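Side-chain contacts in transcriptional regulator, MarR family, putative (Bacillus cereus, PDB 3BJA), which probably binds DNA through a winged helix-turn-helix domain and regulates transcription, as other MarR-family proteins do: residues 37-42 and 99-104; 48-53 and 66-71. All blocks are in the same frame, centred on the assembly; numbering follows the deposited sequence.

Contact 1. Residues 37-42 and 99-104; sequences GVIQVL and ETKKQV
Apolar packing carries the first half of this contact, with Ile-39 meeting Thr-100 and the base of Lys-101. The branch methyl of Ile-39 does most of the touching: CG2 lies 3.7 Å from Lys-101 CB. A second approach, Ile-39 CG2 to Lys-101 CG at 4.0 Å, shows that the methyl sits against the root of the lysine chain while the two side chains run past each other in opposite senses. The longer branch of Ile-39 serves a different neighbour, since its CD1 reaches CG2 of Thr-100 at 4.2 Å, the two side chains crossing nearly at right angles. Thr-100 can present this methyl because its hydroxyl is turned back along its own helix, where OG1 is hydrogen-bonded to Lys-96 O.

The segments belong to helices 33-44 and 95-116, whose local axes come within 10.2 Å at an angle of 111°. In the MarR fold the latter is the long helix that leaves the wing and runs toward the dimerisation region, so the contact packs a helix of the winged helix-turn-helix domain against that outgoing helix.

Polar groups contribute on the more open side, without a hydrogen bond between the segments. Gln-40 and Lys-101 also cross almost perpendicularly: Gln-40 OE1 is 3.5 Å from Lys-101 CE, and Gln-40 NE2 is 4.0 Å from Lys-101 CG, so the amide lies alongside the aliphatic part of the lysine, with CE and CG on one side of its plane and tilted from it. The bend in the glutamine chain (chi2 -60°) brings this amide toward helix 95-116. Asp-105, one turn further along that helix, ties both polar ends together: its OD1 accepts a hydrogen bond from Gln-40 NE2, and its OD2 forms a salt bridge with Lys-101 NZ.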
loop_
_atom_site.group_PDB
_atom_site.type_symbol
_atom_site.label_atom_id
_atom_site.label_comp_id
_atom_site.label_asym_id
_atom_site.label_seq_id
_atom_site.Cartn_x
_atom_site.Cartn_y
_atom_site.Cartn_z
ATOM N N GLY A 37 -7.236 2.226 9.747
ATOM C CA GLY A 37 -7.038 3.524 9.104
ATOM C C GLY A 37 -8.271 4.415 9.103
ATOM O O GLY A 37 -8.191 5.586 9.515
ATOM N N VAL A 38 -9.405 3.837 8.683
ATOM C CA VAL A 38 -10.720 4.520 8.664
ATOM C C VAL A 38 -11.115 5.000 10.041
ATOM O O VAL A 38 -11.587 6.128 10.186
ATOM C CB VAL A 38 -11.872 3.592 8.121
ATOM C CG1 VAL A 38 -13.286 4.196 8.374
ATOM C CG2 VAL A 38 -11.665 3.286 6.667
ATOM N N ILE A 39 -10.942 4.137 11.042
ATOM C CA ILE A 39 -11.243 4.483 12.459
ATOM C C ILE A 39 -10.381 5.673 12.945
ATOM O O ILE A 39 -10.901 6.590 13.576
ATOM C CB ILE A 39 -11.115 3.227 13.393
ATOM C CG1 ILE A 39 -12.283 2.267 13.118
ATOM C CG2 ILE A 39 -11.075 3.615 14.864
ATOM C CD1 ILE A 39 -12.145 0.918 13.785
ATOM N N GLN A 40 -9.091 5.647 12.619
ATOM C CA GLN A 40 -8.161 6.745 12.951
ATOM C C GLN A 40 -8.618 8.031 12.245
ATOM O O GLN A 40 -8.807 9.057 12.908
ATOM C CB GLN A 40 -6.691 6.400 12.594
ATOM C CG GLN A 40 -6.092 5.213 13.384
ATOM C CD GLN A 40 -6.082 5.429 14.909
ATOM O OE1 GLN A 40 -5.980 6.559 15.389
ATOM N NE2 GLN A 40 -6.175 4.339 15.669
ATOM N N VAL A 41 -8.848 7.957 10.925
ATOM C CA VAL A 41 -9.329 9.123 10.155
ATOM C C VAL A 41 -10.634 9.691 10.737
ATOM O O VAL A 41 -10.707 10.893 11.005
ATOM C CB VAL A 41 -9.529 8.804 8.658
ATOM C CG1 VAL A 41 -10.351 9.919 7.946
ATOM C CG2 VAL A 41 -8.173 8.556 7.978
ATOM N N LEU A 42 -11.627 8.822 10.965
ATOM C CA LEU A 42 -12.944 9.248 11.501
ATOM C C LEU A 42 -12.964 9.712 12.959
ATOM O O LEU A 42 -13.952 10.324 13.380
ATOM C CB LEU A 42 -14.010 8.154 11.302
ATOM C CG LEU A 42 -14.497 7.823 9.886
ATOM C CD1 LEU A 42 -15.472 6.663 9.983
ATOM C CD2 LEU A 42 -15.153 9.013 9.175
ATOM N N GLU A 99 -15.108 3.271 21.042
ATOM C CA GLU A 99 -14.577 2.342 22.044
ATOM C C GLU A 99 -13.518 1.412 21.430
ATOM O O GLU A 99 -12.500 1.142 22.062
ATOM C CB GLU A 99 -15.728 1.545 22.724
ATOM C CG GLU A 99 -16.644 2.419 23.649
ATOM C CD GLU A 99 -18.004 1.754 24.076
ATOM O OE1 GLU A 99 -18.392 0.687 23.521
ATOM O OE2 GLU A 99 -18.700 2.315 24.978
ATOM N N THR A 100 -13.760 0.934 20.207
ATOM C CA THR A 100 -12.792 0.083 19.473
ATOM C C THR A 100 -11.449 0.803 19.260
ATOM O O THR A 100 -10.399 0.171 19.394
ATOM C CB THR A 100 -13.359 -0.419 18.110
ATOM O OG1 THR A 100 -14.532 -1.197 18.353
ATOM C CG2 THR A 100 -12.347 -1.283 17.349
ATOM N N LYS A 101 -11.493 2.108 18.954
ATOM C CA LYS A 101 -10.273 2.913 18.796
ATOM C C LYS A 101 -9.433 2.918 20.080
ATOM O O LYS A 101 -8.221 2.714 20.016
ATOM C CB LYS A 101 -10.583 4.358 18.432
ATOM C CG LYS A 101 -9.313 5.160 18.085
ATOM C CD LYS A 101 -9.574 6.641 18.080
ATOM C CE LYS A 101 -8.282 7.429 17.849
ATOM N NZ LYS A 101 -7.357 7.405 19.026
ATOM N N LYS A 102 -10.094 3.170 21.217
ATOM C CA LYS A 102 -9.461 3.193 22.539
ATOM C C LYS A 102 -8.692 1.899 22.808
ATOM O O LYS A 102 -7.507 1.936 23.187
ATOM C CB LYS A 102 -10.508 3.422 23.642
ATOM N N GLN A 103 -9.365 0.769 22.580
ATOM C CA GLN A 103 -8.771 -0.549 22.795
ATOM C C GLN A 103 -7.616 -0.878 21.830
ATOM O O GLN A 103 -6.626 -1.475 22.258
ATOM C CB GLN A 103 -9.846 -1.646 22.779
ATOM C CG GLN A 103 -10.805 -1.582 23.982
ATOM C CD GLN A 103 -12.056 -2.460 23.859
ATOM O OE1 GLN A 103 -12.331 -3.070 22.824
ATOM N NE2 GLN A 103 -12.835 -2.501 24.930
ATOM N N VAL A 104 -7.727 -0.471 20.563
ATOM C CA VAL A 104 -6.678 -0.739 19.554
ATOM C C VAL A 104 -5.419 0.157 19.726
ATOM O O VAL A 104 -4.307 -0.282 19.410
ATOM C CB VAL A 104 -7.213 -0.643 18.088
ATOM C CG1 VAL A 104 -6.174 -1.112 17.132
ATOM C CG2 VAL A 104 -8.398 -1.527 17.888
#

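Contact 2. Residues 48-53 and 66-71; sequences VSMSKL and TMIQRM
Between Ile-68 and its two neighbours, Met-50 and Leu-53, there is no ring, amide or other flat group with faces and edges to assign; the meeting is purely aliphatic and selenoether. It is the inner packing of the helix-turn-helix: segment 48-53 carries the short strand 48-49 and the start of helix 50-56, while segment 66-71 lies on helix 64-73, which has the place of the recognition helix in MarR relatives.

One atom, Ile-68 CG1, is the nearest point for both partners. Leu-53 CD2 lies 4.2 Å from Ile-68 CG1, and the selenium of Met-50, modelled as selenomethionine, is 4.5 Å from the same carbon. Measured at Ile-68 CG1, these two partners subtend about 64°, so they approach as neighbours on one flank. The distance between Met-50 SE and Leu-53 CD2, 4.6 Å, completes a nearly equilateral triangle. Leu-53 CD2 is almost as near to Ile-68 CD1, at 4.3 Å, and thus lies beside the end of the isoleucine chain as well as its middle.

The 92 Å² buried between the segments indicates a light touch, consistent with closest alpha carbons 9.4 Å apart, Met-50 to Ile-68. The two sides reach differently. Leu-53 starts out toward the other helix, whereas Met-50 leaves its backbone in another direction and gets there through its folded chain (chi2 -75°). Around them, Met-50 also touches Thr-89 and Val-91 of the wing, and Ile-68 touches Thr-79, so both helices also pack against the strands of the wing.

Helix 50-56 is capped at its start by Ser-49, whose OG accepts from Lys-52 N at 2.9 Å, nearly straight at 166°.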
loop_
_atom_site.group_PDB
_atom_site.type_symbol
_atom_site.label_atom_id
_atom_site.label_comp_id
_atom_site.label_asym_id
_atom_site.label_seq_id
_atom_site.Cartn_x
_atom_site.Cartn_y
_atom_site.Cartn_z
ATOM N N VAL A 48 -17.636 13.381 8.469
ATOM C CA VAL A 48 -17.163 13.828 7.138
ATOM C C VAL A 48 -17.954 13.133 6.016
ATOM O O VAL A 48 -18.781 12.246 6.274
ATOM C CB VAL A 48 -15.631 13.613 6.938
ATOM C CG1 VAL A 48 -14.830 14.513 7.896
ATOM C CG2 VAL A 48 -15.243 12.143 7.094
ATOM N N SER A 49 -17.723 13.581 4.785
ATOM C CA SER A 49 -18.348 12.984 3.611
ATOM C C SER A 49 -17.544 11.762 3.171
ATOM O O SER A 49 -16.363 11.614 3.522
ATOM C CB SER A 49 -18.423 13.989 2.448
ATOM O OG SER A 49 -17.134 14.294 1.920
HETATM N N MSE A 50 -18.196 10.901 2.394
HETATM C CA MSE A 50 -17.536 9.748 1.774
HETATM C C MSE A 50 -16.329 10.173 0.947
HETATM O O MSE A 50 -15.292 9.509 0.999
HETATM C CB MSE A 50 -18.512 8.938 0.894
HETATM C CG MSE A 50 -19.167 7.808 1.647
HETATM SE SE MSE A 50 -17.840 6.404 1.841
HETATM C CE MSE A 50 -18.115 5.599 0.076
ATOM N N SER A 51 -16.475 11.277 0.205
ATOM C CA SER A 51 -15.394 11.835 -0.607
ATOM C C SER A 51 -14.261 12.303 0.300
ATOM O O SER A 51 -13.129 11.887 0.093
ATOM C CB SER A 51 -15.895 12.968 -1.519
ATOM O OG SER A 51 -16.873 12.493 -2.428
ATOM N N LYS A 52 -14.575 13.115 1.319
ATOM C CA LYS A 52 -13.558 13.552 2.322
ATOM C C LYS A 52 -12.790 12.398 2.950
ATOM O O LYS A 52 -11.588 12.515 3.153
ATOM C CB LYS A 52 -14.125 14.454 3.451
ATOM C CG LYS A 52 -13.737 15.929 3.347
ATOM C CD LYS A 52 -12.247 16.117 3.711
ATOM C CE LYS A 52 -11.789 17.551 3.515
ATOM N NZ LYS A 52 -10.320 17.683 3.730
ATOM N N LEU A 53 -13.498 11.307 3.254
ATOM C CA LEU A 53 -12.885 10.097 3.807
ATOM C C LEU A 53 -11.948 9.483 2.777
ATOM O O LEU A 53 -10.822 9.166 3.112
ATOM C CB LEU A 53 -13.945 9.083 4.280
ATOM C CG LEU A 53 -13.478 7.732 4.840
ATOM C CD1 LEU A 53 -12.553 7.939 6.040
ATOM C CD2 LEU A 53 -14.670 6.872 5.192
ATOM N N THR A 66 -18.068 -0.830 -0.431
ATOM C CA THR A 66 -18.325 -2.193 0.051
ATOM C C THR A 66 -17.712 -2.366 1.443
ATOM O O THR A 66 -18.353 -2.879 2.367
ATOM C CB THR A 66 -17.720 -3.272 -0.893
ATOM O OG1 THR A 66 -18.008 -2.947 -2.263
ATOM C CG2 THR A 66 -18.283 -4.667 -0.558
HETATM N N MSE A 67 -16.471 -1.911 1.561
HETATM C CA MSE A 67 -15.685 -1.981 2.796
HETATM C C MSE A 67 -16.319 -1.182 3.965
HETATM O O MSE A 67 -16.260 -1.629 5.112
HETATM C CB MSE A 67 -14.223 -1.578 2.470
HETATM C CG MSE A 67 -13.201 -1.884 3.521
HETATM SE SE MSE A 67 -13.087 -0.444 4.752
HETATM C CE MSE A 67 -12.085 0.828 3.685
ATOM N N ILE A 68 -16.918 -0.023 3.669
ATOM C CA ILE A 68 -17.652 0.789 4.675
ATOM C C ILE A 68 -18.961 0.118 5.084
ATOM O O ILE A 68 -19.325 0.158 6.250
ATOM C CB ILE A 68 -17.868 2.287 4.221
ATOM C CG1 ILE A 68 -16.680 3.163 4.678
ATOM C CG2 ILE A 68 -19.107 2.916 4.840
ATOM C CD1 ILE A 68 -15.347 2.729 4.137
ATOM N N GLN A 69 -19.677 -0.467 4.126
ATOM C CA GLN A 69 -20.903 -1.246 4.422
ATOM C C GLN A 69 -20.664 -2.405 5.395
ATOM O O GLN A 69 -21.498 -2.674 6.262
ATOM C CB GLN A 69 -21.573 -1.765 3.132
ATOM C CG GLN A 69 -22.778 -0.939 2.727
ATOM C CD GLN A 69 -23.997 -1.194 3.634
ATOM O OE1 GLN A 69 -24.347 -2.340 3.921
ATOM N NE2 GLN A 69 -24.650 -0.120 4.067
ATOM N N ARG A 70 -19.521 -3.067 5.230
ATOM C CA ARG A 70 -19.069 -4.145 6.107
ATOM C C ARG A 70 -18.862 -3.584 7.518
ATOM O O ARG A 70 -19.331 -4.168 8.493
ATOM C CB ARG A 70 -17.765 -4.745 5.545
ATOM C CG ARG A 70 -17.187 -5.977 6.230
ATOM C CD ARG A 70 -18.209 -7.059 6.324
ATOM N NE ARG A 70 -17.645 -8.414 6.364
ATOM C CZ ARG A 70 -17.689 -9.330 5.377
ATOM N NH1 ARG A 70 -18.302 -9.109 4.195
ATOM N NH2 ARG A 70 -17.123 -10.526 5.584
HETATM N N MSE A 71 -18.184 -2.436 7.611
HETATM C CA MSE A 71 -17.991 -1.726 8.888
HETATM C C MSE A 71 -19.322 -1.207 9.461
HETATM O O MSE A 71 -19.450 -1.053 10.670
HETATM C CB MSE A 71 -16.988 -0.559 8.738
HETATM C CG MSE A 71 -15.573 -0.995 8.397
HETATM SE SE MSE A 71 -14.275 0.501 8.299
HETATM C CE MSE A 71 -13.945 0.820 10.214
#

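Contact 2 lies within the winged helix-turn-helix domain, and contact 1 joins that domain to the long helix that follows the wing; the two share helical packing but no helix. Contact 2 is wholly apolar among its touching residues; contact 1 is partly buried, with Ile-39 and Thr-100 inside and Gln-40 and Lys-101 partly exposed, and its polar side relies on a charged partner beyond the segments. Contact 1 also buries about twice the area, 200 against 92 Å². Helix 33-44 bridges them: Val-41 CG1 meets Leu-53 CD1 at 3.5 Å, and Ile-39 CG1 meets Met-71 CE at 3.6 Å. The same helix therefore packs against helices 95-116, 50-56 and 64-73.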